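Local coordinates for protein SusD homolog (Bacteroides thetaiotaomicron VPI-5482, PDB 3IV0) that is of undetermined specific function but, as a SusD-family outer-membrane protein, probably binds sugars at the cell surface, at residues G61-Y64 with V65-A69; A102-L105 with L106-D110; R159-M162 with V163-L166; S254-A258 with G259-E263; W417-C420 with R421-G425. All coordinates share one frame; numbering follows the deposited sequence.

Overall arrangement
All five contacts are local. They follow one another along the chain without nesting or crossing, and each closes only a helical turn or one end of a helix, start or finish. Interaction 1 lies at the start of helix 63-69. Interaction 2 is near the end of helix 93-108, and its centre is about 41 Å from that of interaction 1. Interaction 3 joins strand 159-160 to helix 162-167. Interaction 4 leads from helix 253-258 toward strand 264-268, and interaction 5 is at the end of helix 408-422. The last two come closest, their nearest atoms about 5 Å apart. R366 and R398 tie them together, since each binds both E263 and E422.

Interaction 1: G61-Y64 with V65-A69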
loop_
_atom_site.group_PDB
_atom_site.type_symbol
_atom_site.label_atom_id
_atom_site.label_comp_id
_atom_site.label_asym_id
_atom_site.label_seq_id
_atom_site.Cartn_x
_atom_site.Cartn_y
_atom_site.Cartn_z
ATOM N N GLY A 61 18.937 -16.678 11.528
ATOM C CA GLY A 61 17.792 -17.547 11.823
ATOM C C GLY A 61 16.420 -17.024 11.379
ATOM O O GLY A 61 15.474 -17.818 11.222
ATOM N N ASP A 62 16.307 -15.701 11.184
ATOM C CA ASP A 62 15.081 -15.072 10.627
ATOM C C ASP A 62 15.151 -15.179 9.109
ATOM O O ASP A 62 15.415 -14.200 8.374
ATOM C CB ASP A 62 15.001 -13.611 11.075
ATOM C CG ASP A 62 14.828 -13.482 12.576
ATOM O OD1 ASP A 62 14.054 -14.281 13.156
ATOM O OD2 ASP A 62 15.403 -12.560 13.168
ATOM N N LYS A 63 14.932 -16.389 8.639
ATOM C CA LYS A 63 15.300 -16.769 7.290
ATOM C C LYS A 63 14.475 -16.043 6.241
ATOM O O LYS A 63 14.944 -15.786 5.131
ATOM C CB LYS A 63 15.135 -18.273 7.132
ATOM C CG LYS A 63 16.196 -19.048 7.897
ATOM C CD LYS A 63 15.981 -20.540 7.731
ATOM C CE LYS A 63 17.146 -21.290 8.366
ATOM N NZ LYS A 63 16.923 -22.756 8.433
ATOM N N TYR A 64 13.256 -15.662 6.599
ATOM C CA TYR A 64 12.346 -15.004 5.663
ATOM C C TYR A 64 12.880 -13.668 5.163
ATOM O O TYR A 64 12.560 -13.277 4.037
ATOM C CB TYR A 64 10.956 -14.830 6.267
ATOM C CG TYR A 64 10.870 -13.960 7.482
ATOM C CD1 TYR A 64 10.652 -12.609 7.382
ATOM C CD2 TYR A 64 10.977 -14.515 8.758
ATOM C CE1 TYR A 64 10.558 -11.804 8.496
ATOM C CE2 TYR A 64 10.899 -13.710 9.891
ATOM C CZ TYR A 64 10.678 -12.354 9.747
ATOM O OH TYR A 64 10.552 -11.565 10.854
ATOM N N VAL A 65 13.745 -12.998 5.935
ATOM C CA VAL A 65 14.293 -11.733 5.486
ATOM C C VAL A 65 15.090 -11.913 4.197
ATOM O O VAL A 65 14.869 -11.211 3.221
ATOM C CB VAL A 65 15.160 -11.056 6.556
ATOM C CG1 VAL A 65 15.815 -9.800 5.973
ATOM C CG2 VAL A 65 14.280 -10.736 7.779
ATOM N N ALA A 66 16.072 -12.806 4.215
ATOM C CA ALA A 66 16.838 -13.107 2.998
ATOM C C ALA A 66 15.976 -13.666 1.893
ATOM O O ALA A 66 16.170 -13.325 0.741
ATOM C CB ALA A 66 18.025 -14.082 3.284
ATOM N N TYR A 67 15.057 -14.580 2.199
ATOM C CA TYR A 67 14.194 -15.082 1.145
ATOM C C TYR A 67 13.465 -13.942 0.434
ATOM O O TYR A 67 13.414 -13.891 -0.814
ATOM C CB TYR A 67 13.194 -16.081 1.688
ATOM C CG TYR A 67 13.787 -17.344 2.286
ATOM C CD1 TYR A 67 14.975 -17.909 1.829
ATOM C CD2 TYR A 67 13.103 -18.010 3.283
ATOM C CE1 TYR A 67 15.461 -19.092 2.395
ATOM C CE2 TYR A 67 13.570 -19.172 3.825
ATOM C CZ TYR A 67 14.743 -19.701 3.386
ATOM O OH TYR A 67 15.169 -20.878 3.963
ATOM N N LEU A 68 12.894 -13.014 1.186
ATOM C CA LEU A 68 12.228 -11.871 0.563
ATOM C C LEU A 68 13.190 -11.027 -0.229
ATOM O O LEU A 68 12.918 -10.688 -1.391
ATOM C CB LEU A 68 11.507 -11.038 1.624
ATOM C CG LEU A 68 10.267 -11.733 2.160
ATOM C CD1 LEU A 68 9.842 -11.094 3.460
ATOM C CD2 LEU A 68 9.120 -11.731 1.129
ATOM N N ALA A 69 14.332 -10.711 0.368
ATOM C CA ALA A 69 15.340 -9.885 -0.295
ATOM C C ALA A 69 15.749 -10.444 -1.642
ATOM O O ALA A 69 16.022 -9.692 -2.577
ATOM C CB ALA A 69 16.592 -9.754 0.596
HETATM O O HOH W 1 17.526 -13.755 6.640
#
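K63 and Y67 both hold CG beside the backbone N and opposite the carbonyl carbon (chi1 -71° and -63°). One helical turn apart and with the same first torsion, the two side chains run alongside each other. CB of K63 lies 3.8 Å from CE2 of Y67, and CD of K63 is 3.9 Å from OH of Y67. The phenol oxygen is itself hydrogen-bonded to T79. K63 O sits over one face of the Y67 ring, 3.4 Å above the plane and toward the rim. K63 O also accepts Y67 N at 3.2 Å, in the carbonyl plane and almost straight (174°). Y64 is turned differently, with CG between the backbone N and the carbonyl carbon. Its ring therefore lies by the next residue, CE1 of Y64 being 3.9 Å from CG2 of V65. CD1 of L68 comes to the ring edge near its plane. Y46 lies against this ring with its own ring nearly parallel. V65 N donates to D62 O at 3.2 Å, from above the carbonyl plane. A water binds D62 O and also accepts from A66 N, joining the loop to the first turn. L68 N closes on Y64 O at 2.9 Å. D62 is the centre of an inverse gamma turn. The arrangement is that of a loop entering the first turn of an alpha helix, here helix 63-69, with side chains paired four residues apart.

Interaction 2: A102-L105 with L106-D110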
loop_
_atom_site.group_PDB
_atom_site.type_symbol
_atom_site.label_atom_id
_atom_site.label_comp_id
_atom_site.label_asym_id
_atom_site.label_seq_id
_atom_site.Cartn_x
_atom_site.Cartn_y
_atom_site.Cartn_z
ATOM N N ALA A 102 -18.564 -7.493 0.912
ATOM C CA ALA A 102 -18.944 -6.356 0.081
ATOM C C ALA A 102 -20.045 -6.756 -0.881
ATOM O O ALA A 102 -20.998 -6.013 -1.072
ATOM C CB ALA A 102 -17.717 -5.774 -0.696
ATOM N N ASN A 103 -19.879 -7.899 -1.529
ATOM C CA ASN A 103 -20.901 -8.385 -2.453
ATOM C C ASN A 103 -22.250 -8.534 -1.756
ATOM O O ASN A 103 -23.297 -8.162 -2.316
ATOM C CB ASN A 103 -20.467 -9.708 -3.088
ATOM C CG ASN A 103 -19.275 -9.564 -4.045
ATOM O OD1 ASN A 103 -18.977 -8.476 -4.527
ATOM N ND2 ASN A 103 -18.635 -10.670 -4.349
ATOM N N ILE A 104 -22.236 -9.081 -0.545
ATOM C CA ILE A 104 -23.453 -9.233 0.238
ATOM C C ILE A 104 -24.075 -7.898 0.558
ATOM O O ILE A 104 -25.265 -7.694 0.348
ATOM C CB ILE A 104 -23.206 -10.055 1.506
ATOM C CG1 ILE A 104 -22.922 -11.515 1.145
ATOM C CG2 ILE A 104 -24.406 -9.925 2.486
ATOM C CD1 ILE A 104 -22.287 -12.325 2.212
ATOM N N LEU A 105 -23.306 -6.968 1.096
ATOM C CA LEU A 105 -23.867 -5.654 1.416
ATOM C C LEU A 105 -24.502 -5.038 0.176
ATOM O O LEU A 105 -25.612 -4.476 0.227
ATOM C CB LEU A 105 -22.785 -4.728 2.015
ATOM C CG LEU A 105 -23.260 -3.324 2.416
ATOM C CD1 LEU A 105 -22.428 -2.710 3.549
ATOM C CD2 LEU A 105 -23.238 -2.356 1.257
ATOM N N LEU A 106 -23.825 -5.109 -0.953
ATOM C CA LEU A 106 -24.344 -4.458 -2.148
ATOM C C LEU A 106 -25.665 -5.127 -2.595
ATOM O O LEU A 106 -26.563 -4.446 -3.103
ATOM C CB LEU A 106 -23.295 -4.445 -3.269
ATOM C CG LEU A 106 -22.111 -3.529 -2.961
ATOM C CD1 LEU A 106 -20.937 -3.874 -3.886
ATOM C CD2 LEU A 106 -22.536 -2.065 -3.088
ATOM N N ALA A 107 -25.780 -6.429 -2.394
ATOM C CA ALA A 107 -26.979 -7.189 -2.788
ATOM C C ALA A 107 -28.129 -7.003 -1.815
ATOM O O ALA A 107 -29.314 -7.207 -2.215
ATOM C CB ALA A 107 -26.620 -8.659 -2.880
ATOM N N GLU A 108 -27.857 -6.693 -0.549
ATOM C CA GLU A 108 -28.895 -6.745 0.489
ATOM C C GLU A 108 -29.271 -5.405 1.093
ATOM O O GLU A 108 -30.356 -5.287 1.672
ATOM C CB GLU A 108 -28.474 -7.682 1.611
ATOM C CG GLU A 108 -28.151 -9.116 1.237
ATOM C CD GLU A 108 -29.331 -9.868 0.652
ATOM O OE1 GLU A 108 -30.477 -9.457 0.906
ATOM O OE2 GLU A 108 -29.108 -10.833 -0.093
ATOM N N ILE A 109 -28.405 -4.404 1.040
ATOM C CA ILE A 109 -28.629 -3.171 1.800
ATOM C C ILE A 109 -29.918 -2.397 1.390
ATOM O O ILE A 109 -30.484 -1.679 2.216
ATOM C CB ILE A 109 -27.377 -2.214 1.771
ATOM C CG1 ILE A 109 -27.485 -1.182 2.904
ATOM C CG2 ILE A 109 -27.183 -1.547 0.385
ATOM C CD1 ILE A 109 -26.137 -0.472 3.162
ATOM N N ASP A 110 -30.360 -2.539 0.147
ATOM C CA ASP A 110 -31.606 -1.876 -0.299
ATOM C C ASP A 110 -32.821 -2.405 0.455
ATOM O O ASP A 110 -33.866 -1.735 0.486
ATOM C CB ASP A 110 -31.837 -2.074 -1.806
ATOM C CG ASP A 110 -30.935 -1.224 -2.661
ATOM O OD1 ASP A 110 -30.462 -0.207 -2.156
ATOM O OD2 ASP A 110 -30.715 -1.569 -3.854
#
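L105 and I109 lie side by side and point the same way, a pair four residues apart where helix 93-108 gives way to a short 3-10 segment. CB of L105 stays by the backbone, 3.2 Å from L106 N, as the covalent geometry sets. CG of L105 is next and approaches CD1 of I109 at 4.1 Å. CD2 of L105 goes furthest along I109, reaching its CD1 at 3.9 Å and passing close to CG2 and CB. The L105 chain gets there with CG anti to the backbone N (chi1 -179°). F25 and L26 of helix 19-39 pack on L105, and A22 of that helix touches I109. L106, the next residue, lays its CG 3.3 Å from A102 O, one turn back; the same oxygen accepts L106 N. I104 crosses E108 at a slant, its CG2 4.0 Å from CG of E108. The E108 carboxylate pairs with K111. At E108 the bonding shifts from i+4 toward i+3: E108 N bonds weakly to I104 O and more soundly to L105 O. L105 O takes two donors from the same face of its carbonyl plane: I109 N at 2.9 Å, and E108 N at 3.2 Å, the latter 72° out of that plane.

Interaction 3: R159-M162 with V163-L166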
loop_
_atom_site.group_PDB
_atom_site.type_symbol
_atom_site.label_atom_id
_atom_site.label_comp_id
_atom_site.label_asym_id
_atom_site.label_seq_id
_atom_site.Cartn_x
_atom_site.Cartn_y
_atom_site.Cartn_z
ATOM N N ARG A 159 -9.190 -18.516 -12.291
ATOM C CA ARG A 159 -8.513 -17.220 -12.165
ATOM C C ARG A 159 -8.836 -16.416 -13.400
ATOM O O ARG A 159 -8.747 -16.929 -14.522
ATOM C CB ARG A 159 -7.012 -17.435 -12.011
ATOM C CG ARG A 159 -6.634 -18.138 -10.730
ATOM C CD ARG A 159 -5.200 -18.545 -10.687
ATOM N NE ARG A 159 -4.326 -17.371 -10.599
ATOM C CZ ARG A 159 -3.024 -17.379 -10.777
ATOM N NH1 ARG A 159 -2.360 -18.491 -11.056
ATOM N NH2 ARG A 159 -2.374 -16.240 -10.697
ATOM N N THR A 160 -9.248 -15.179 -13.199
ATOM C CA THR A 160 -9.510 -14.231 -14.286
ATOM C C THR A 160 -8.278 -13.383 -14.591
ATOM O O THR A 160 -7.531 -12.992 -13.690
ATOM C CB THR A 160 -10.644 -13.307 -13.903
ATOM O OG1 THR A 160 -11.846 -14.094 -13.778
ATOM C CG2 THR A 160 -10.895 -12.276 -14.932
ATOM N N ASN A 161 -8.022 -13.161 -15.866
ATOM C CA ASN A 161 -6.967 -12.284 -16.344
ATOM C C ASN A 161 -6.912 -11.019 -15.508
ATOM O O ASN A 161 -7.886 -10.298 -15.390
ATOM C CB ASN A 161 -7.273 -11.930 -17.806
ATOM C CG ASN A 161 -6.228 -11.086 -18.495
ATOM O OD1 ASN A 161 -5.429 -10.362 -17.898
ATOM N ND2 ASN A 161 -6.219 -11.194 -19.822
HETATM N N MSE A 162 -5.740 -10.735 -14.969
HETATM C CA MSE A 162 -5.534 -9.597 -14.079
HETATM C C MSE A 162 -5.853 -8.279 -14.761
HETATM O O MSE A 162 -6.309 -7.371 -14.093
HETATM C CB MSE A 162 -4.083 -9.578 -13.532
HETATM C CG MSE A 162 -2.982 -9.529 -14.587
HETATM SE SE MSE A 162 -1.230 -9.432 -13.926
HETATM C CE MSE A 162 -1.288 -7.684 -13.155
ATOM N N VAL A 163 -5.632 -8.176 -16.072
ATOM C CA VAL A 163 -6.006 -6.947 -16.778
ATOM C C VAL A 163 -7.502 -6.712 -16.725
ATOM O O VAL A 163 -7.946 -5.623 -16.485
ATOM C CB VAL A 163 -5.496 -6.993 -18.231
ATOM C CG1 VAL A 163 -6.064 -5.888 -19.062
ATOM C CG2 VAL A 163 -3.964 -6.952 -18.244
ATOM N N ILE A 164 -8.284 -7.780 -16.883
ATOM C CA ILE A 164 -9.732 -7.672 -16.772
ATOM C C ILE A 164 -10.170 -7.277 -15.384
ATOM O O ILE A 164 -11.046 -6.423 -15.209
ATOM C CB ILE A 164 -10.450 -8.978 -17.189
ATOM C CG1 ILE A 164 -10.192 -9.250 -18.663
ATOM C CG2 ILE A 164 -11.935 -8.863 -16.883
ATOM C CD1 ILE A 164 -10.767 -10.625 -19.159
ATOM N N VAL A 165 -9.559 -7.901 -14.365
ATOM C CA VAL A 165 -9.899 -7.563 -12.985
ATOM C C VAL A 165 -9.650 -6.073 -12.757
ATOM O O VAL A 165 -10.491 -5.370 -12.236
ATOM C CB VAL A 165 -9.093 -8.428 -11.980
ATOM C CG1 VAL A 165 -9.409 -8.031 -10.542
ATOM C CG2 VAL A 165 -9.443 -9.910 -12.179
ATOM N N LEU A 166 -8.470 -5.607 -13.131
ATOM C CA LEU A 166 -8.119 -4.200 -12.895
ATOM C C LEU A 166 -9.052 -3.252 -13.643
ATOM O O LEU A 166 -9.529 -2.261 -13.091
ATOM C CB LEU A 166 -6.669 -3.957 -13.282
ATOM C CG LEU A 166 -5.622 -4.684 -12.444
ATOM C CD1 LEU A 166 -4.248 -4.572 -13.100
ATOM C CD2 LEU A 166 -5.568 -4.101 -11.027
#
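OD1 of N161 accepts V163 N at 2.9 Å, the shortest polar bond of this contact. The N-H...O angle is 147°, and the donor stands above the plane of the amide, 36° out of it. N161 places its CG opposite the backbone N (chi1 -176°), which swings the amide alongside V163. OD1 of N161 then also rests 3.4 Å from CB of V163. The backbone oxygen of N161 accepts V165 N at 3.1 Å, in the carbonyl plane. N161 is thus the N-cap of helix 162-167. Its side chain takes an amide hydrogen of the first turn while its carbonyl begins the regular helical bonds. T160, just before the cap, reaches over to V165. CG2 of T160 lies 3.9 Å from CG2 of V165. This pairing across the cap has the positions of a hydrophobic staple. The same methyl meets CB of I164, whose side chain crosses that of T160 at about a right angle. CD1 of I164 in turn touches CB of N161 at 4.0 Å. T160 lies in the short, weakly bonded antiparallel pairing with strand 145-146, so the cap joins that pairing to the helix. M162, a selenomethionine, points its chain into a cluster with F219 and V139, and the side-chain OD1 of D144 accepts M162 N. L166 N donates to M162 O at 3.0 Å. CG of L166 sits 3.2 Å from M162 O, and L216 and F136 pack on the leucine.

Interaction 4: S254-A258 with G259-E263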
loop_
_atom_site.group_PDB
_atom_site.type_symbol
_atom_site.label_atom_id
_atom_site.label_comp_id
_atom_site.label_asym_id
_atom_site.label_seq_id
_atom_site.Cartn_x
_atom_site.Cartn_y
_atom_site.Cartn_z
ATOM N N SER A 254 5.497 12.641 12.569
ATOM C CA SER A 254 4.824 11.693 13.452
ATOM C C SER A 254 3.313 11.869 13.394
ATOM O O SER A 254 2.568 10.913 13.633
ATOM C CB SER A 254 5.320 11.842 14.880
ATOM O OG SER A 254 4.867 13.025 15.486
ATOM N N VAL A 255 2.850 13.073 13.091
ATOM C CA VAL A 255 1.413 13.344 12.976
ATOM C C VAL A 255 0.827 12.690 11.706
ATOM O O VAL A 255 -0.256 12.128 11.713
ATOM C CB VAL A 255 1.147 14.853 12.956
ATOM C CG1 VAL A 255 -0.338 15.154 12.753
ATOM C CG2 VAL A 255 1.669 15.521 14.242
ATOM N N ILE A 256 1.591 12.699 10.620
ATOM C CA ILE A 256 1.209 11.938 9.424
ATOM C C ILE A 256 1.039 10.471 9.760
ATOM O O ILE A 256 0.010 9.844 9.482
ATOM C CB ILE A 256 2.223 12.055 8.272
ATOM C CG1 ILE A 256 2.514 13.506 7.907
ATOM C CG2 ILE A 256 1.714 11.240 7.062
ATOM C CD1 ILE A 256 3.687 13.687 6.901
ATOM N N PHE A 257 2.058 9.896 10.394
ATOM C CA PHE A 257 2.081 8.463 10.618
ATOM C C PHE A 257 1.264 7.955 11.791
ATOM O O PHE A 257 0.971 6.750 11.870
ATOM C CB PHE A 257 3.522 7.935 10.547
ATOM C CG PHE A 257 4.163 8.279 9.245
ATOM C CD1 PHE A 257 3.625 7.775 8.058
ATOM C CD2 PHE A 257 5.173 9.207 9.160
ATOM C CE1 PHE A 257 4.153 8.141 6.839
ATOM C CE2 PHE A 257 5.686 9.580 7.910
ATOM C CZ PHE A 257 5.135 9.055 6.770
ATOM N N ALA A 258 0.778 8.859 12.647
ATOM C CA ALA A 258 -0.171 8.489 13.674
ATOM C C ALA A 258 -1.495 8.107 13.030
ATOM O O ALA A 258 -2.251 7.284 13.571
ATOM C CB ALA A 258 -0.400 9.653 14.620
ATOM N N GLY A 259 -1.783 8.730 11.889
ATOM C CA GLY A 259 -3.054 8.536 11.215
ATOM C C GLY A 259 -4.009 9.654 11.488
ATOM O O GLY A 259 -3.880 10.370 12.498
ATOM N N GLY A 260 -4.979 9.801 10.591
ATOM C CA GLY A 260 -5.984 10.818 10.733
ATOM C C GLY A 260 -5.534 12.231 10.406
ATOM O O GLY A 260 -6.264 13.188 10.672
ATOM N N SER A 261 -4.385 12.392 9.768
ATOM C CA SER A 261 -3.899 13.708 9.390
ATOM C C SER A 261 -4.514 14.191 8.090
ATOM O O SER A 261 -5.109 13.423 7.334
ATOM C CB SER A 261 -2.368 13.729 9.217
ATOM O OG SER A 261 -2.005 13.236 7.923
ATOM N N ASP A 262 -4.290 15.463 7.780
ATOM C CA ASP A 262 -4.806 16.034 6.536
ATOM C C ASP A 262 -4.031 15.574 5.291
ATOM O O ASP A 262 -4.367 15.964 4.188
ATOM C CB ASP A 262 -4.735 17.567 6.554
ATOM C CG ASP A 262 -5.809 18.215 7.432
ATOM O OD1 ASP A 262 -6.603 17.504 8.063
ATOM O OD2 ASP A 262 -5.861 19.461 7.438
ATOM N N GLU A 263 -2.981 14.770 5.468
ATOM C CA GLU A 263 -2.220 14.251 4.359
ATOM C C GLU A 263 -2.698 12.844 3.989
ATOM O O GLU A 263 -2.433 12.368 2.876
ATOM C CB GLU A 263 -0.724 14.255 4.705
ATOM C CG GLU A 263 0.136 13.930 3.538
ATOM C CD GLU A 263 1.594 14.244 3.680
ATOM O OE1 GLU A 263 1.945 15.168 4.435
ATOM O OE2 GLU A 263 2.381 13.609 2.920
HETATM O O HOH W 2 -2.482 12.604 13.141
HETATM O O HOH W 3 -2.434 10.639 8.402
#
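OE1 of the E263 carboxylate lies 3.4 Å from CD1 of I256, and the carboxylate carbon CD of E263 is near the same methyl. On its other branch, I256 lays CG2 over one face of the F257 ring, 3.9 Å above the plane and toward the rim. F344 meets the F257 ring edge-to-face. The carboxylate of E263 has charged partners: R366 binds OE2, and R398 binds OE1, which L248 N also reaches. An extended chain brings the acid there, with CG of E263 anti to the backbone N (chi1 -171°). I256 O accepts G259 N at 3.2 Å, from well above the carbonyl plane, and also a hydrogen from a water that accepts from S261 N and S261 OG. A second water bridges V255 O and G259 O. CB of S261 packs 3.6 Å from V255 O. S261 OG accepts E263 N at 3.1 Å. G259 has positive phi (100°), and the chain turns back along the last helical residues. This is a glycine with positive phi just after a helix C-terminus, followed by an ST turn, here leading from helix 253-258 toward strand 264-268.

Interaction 5: W417-C420 with R421-G425; sequences WERC and RELIG
R421 grips E418 side-on, with NE and NH2 both donating to the single oxygen OE1 in a salt bridge. Both bonds, R421 NE and NH2 to E418 OE1, are 2.9 Å long, and OE1 lies in the guanidinium plane. NH2 comes in nearly along the C-O axis of E418, while NE meets OE1 from above the carboxylate plane. The two planes stand 55° apart. R396 makes a further salt bridge to OE1, and R319 pairs with OE2. NH1 of R421 is satisfied by L310 O. W417 O lies over the centre of the R421 guanidinium, 3.7 Å above its plane, and accepts R421 N. The arginine bends at chi3 (-82°), which folds its end back over this turn. E422 N donates to E418 O at 2.8 Å. The carboxylate of E422 has salt-bridge partners too: R319 on OE1, R366 and R398 on OE2. OE2 of E418 and OE1 of E422 are like-charged and 4.8 Å apart, and the shared R319 probably offsets their repulsion. L423 N closes on R419 O at 3.0 Å. CD1 of L423 sits over one face of the R419 guanidinium, 3.2 Å above the plane and toward its rim. NE of that group pairs with D432. The contact is buried at the end of helix 408-422. R419 packs on helix 367-381, E418 and E422 lie against helix 385-398, and W417 and C420 touch L310 at the end of helix 304-310.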
loop_
_atom_site.group_PDB
_atom_site.type_symbol
_atom_site.label_atom_id
_atom_site.label_comp_id
_atom_site.label_asym_id
_atom_site.label_seq_id
_atom_site.Cartn_x
_atom_site.Cartn_y
_atom_site.Cartn_z
ATOM N N TRP A 417 12.790 8.035 -7.933
ATOM C CA TRP A 417 13.650 8.005 -6.759
ATOM C C TRP A 417 13.026 8.791 -5.637
ATOM O O TRP A 417 13.197 8.450 -4.448
ATOM C CB TRP A 417 15.058 8.525 -7.086
ATOM C CG TRP A 417 15.866 7.554 -7.884
ATOM C CD1 TRP A 417 16.258 7.687 -9.164
ATOM C CD2 TRP A 417 16.376 6.295 -7.429
ATOM N NE1 TRP A 417 16.976 6.592 -9.550
ATOM C CE2 TRP A 417 17.065 5.719 -8.507
ATOM C CE3 TRP A 417 16.308 5.605 -6.228
ATOM C CZ2 TRP A 417 17.698 4.491 -8.414
ATOM C CZ3 TRP A 417 16.941 4.382 -6.143
ATOM C CH2 TRP A 417 17.618 3.841 -7.229
ATOM N N GLU A 418 12.277 9.834 -5.978
ATOM C CA GLU A 418 11.584 10.590 -4.960
ATOM C C GLU A 418 10.536 9.725 -4.250
ATOM O O GLU A 418 10.332 9.854 -3.048
ATOM C CB GLU A 418 10.961 11.897 -5.488
ATOM C CG GLU A 418 10.556 12.892 -4.409
ATOM C CD GLU A 418 11.717 13.479 -3.636
ATOM O OE1 GLU A 418 12.884 13.334 -4.075
ATOM O OE2 GLU A 418 11.427 14.094 -2.597
ATOM N N ARG A 419 9.789 8.923 -4.997
ATOM C CA ARG A 419 8.846 8.000 -4.358
ATOM C C ARG A 419 9.588 7.023 -3.460
ATOM O O ARG A 419 9.105 6.688 -2.371
ATOM C CB ARG A 419 8.034 7.204 -5.405
ATOM C CG ARG A 419 6.892 8.020 -6.042
ATOM C CD ARG A 419 5.951 7.211 -6.957
ATOM N NE ARG A 419 5.345 6.063 -6.288
ATOM C CZ ARG A 419 4.247 6.102 -5.545
ATOM N NH1 ARG A 419 3.624 7.245 -5.312
ATOM N NH2 ARG A 419 3.767 5.008 -4.981
ATOM N N CYS A 420 10.779 6.570 -3.845
ATOM C CA CYS A 420 11.530 5.670 -2.989
ATOM C C CYS A 420 11.959 6.344 -1.699
ATOM O O CYS A 420 11.935 5.736 -0.634
ATOM C CB CYS A 420 12.735 5.133 -3.739
ATOM S SG CYS A 420 12.383 4.003 -5.100
ATOM N N ARG A 421 12.367 7.606 -1.771
ATOM C CA ARG A 421 12.735 8.345 -0.556
ATOM C C ARG A 421 11.519 8.640 0.300
ATOM O O ARG A 421 11.513 8.403 1.519
ATOM C CB ARG A 421 13.364 9.686 -0.909
ATOM C CG ARG A 421 14.800 9.624 -1.423
ATOM C CD ARG A 421 15.319 11.038 -1.718
ATOM N NE ARG A 421 14.906 11.563 -2.999
ATOM C CZ ARG A 421 15.495 11.287 -4.149
ATOM N NH1 ARG A 421 16.562 10.511 -4.179
ATOM N NH2 ARG A 421 15.031 11.799 -5.267
ATOM N N GLU A 422 10.478 9.188 -0.318
ATOM C CA GLU A 422 9.330 9.687 0.413
ATOM C C GLU A 422 8.521 8.578 1.083
ATOM O O GLU A 422 8.047 8.751 2.208
ATOM C CB GLU A 422 8.432 10.475 -0.526
ATOM C CG GLU A 422 7.226 11.089 0.118
ATOM C CD GLU A 422 7.561 12.135 1.142
ATOM O OE1 GLU A 422 8.666 12.744 1.100
ATOM O OE2 GLU A 422 6.728 12.411 2.031
ATOM N N LEU A 423 8.410 7.425 0.420
ATOM C CA LEU A 423 7.494 6.384 0.861
ATOM C C LEU A 423 8.136 5.180 1.488
ATOM O O LEU A 423 7.468 4.188 1.777
ATOM C CB LEU A 423 6.603 5.954 -0.287
ATOM C CG LEU A 423 5.790 7.057 -0.956
ATOM C CD1 LEU A 423 5.045 6.548 -2.208
ATOM C CD2 LEU A 423 4.772 7.732 -0.008
ATOM N N ILE A 424 9.411 5.290 1.829
ATOM C CA ILE A 424 10.090 4.170 2.434
ATOM C C ILE A 424 9.343 3.687 3.663
ATOM O O ILE A 424 8.974 4.462 4.527
ATOM C CB ILE A 424 11.585 4.524 2.754
ATOM C CG1 ILE A 424 12.297 3.240 3.212
ATOM C CG2 ILE A 424 11.722 5.680 3.774
ATOM C CD1 ILE A 424 13.842 3.382 3.248
ATOM N N GLY A 425 9.127 2.379 3.726
ATOM C CA GLY A 425 8.444 1.775 4.865
ATOM C C GLY A 425 6.926 1.787 4.799
ATOM O O GLY A 425 6.296 1.329 5.742
#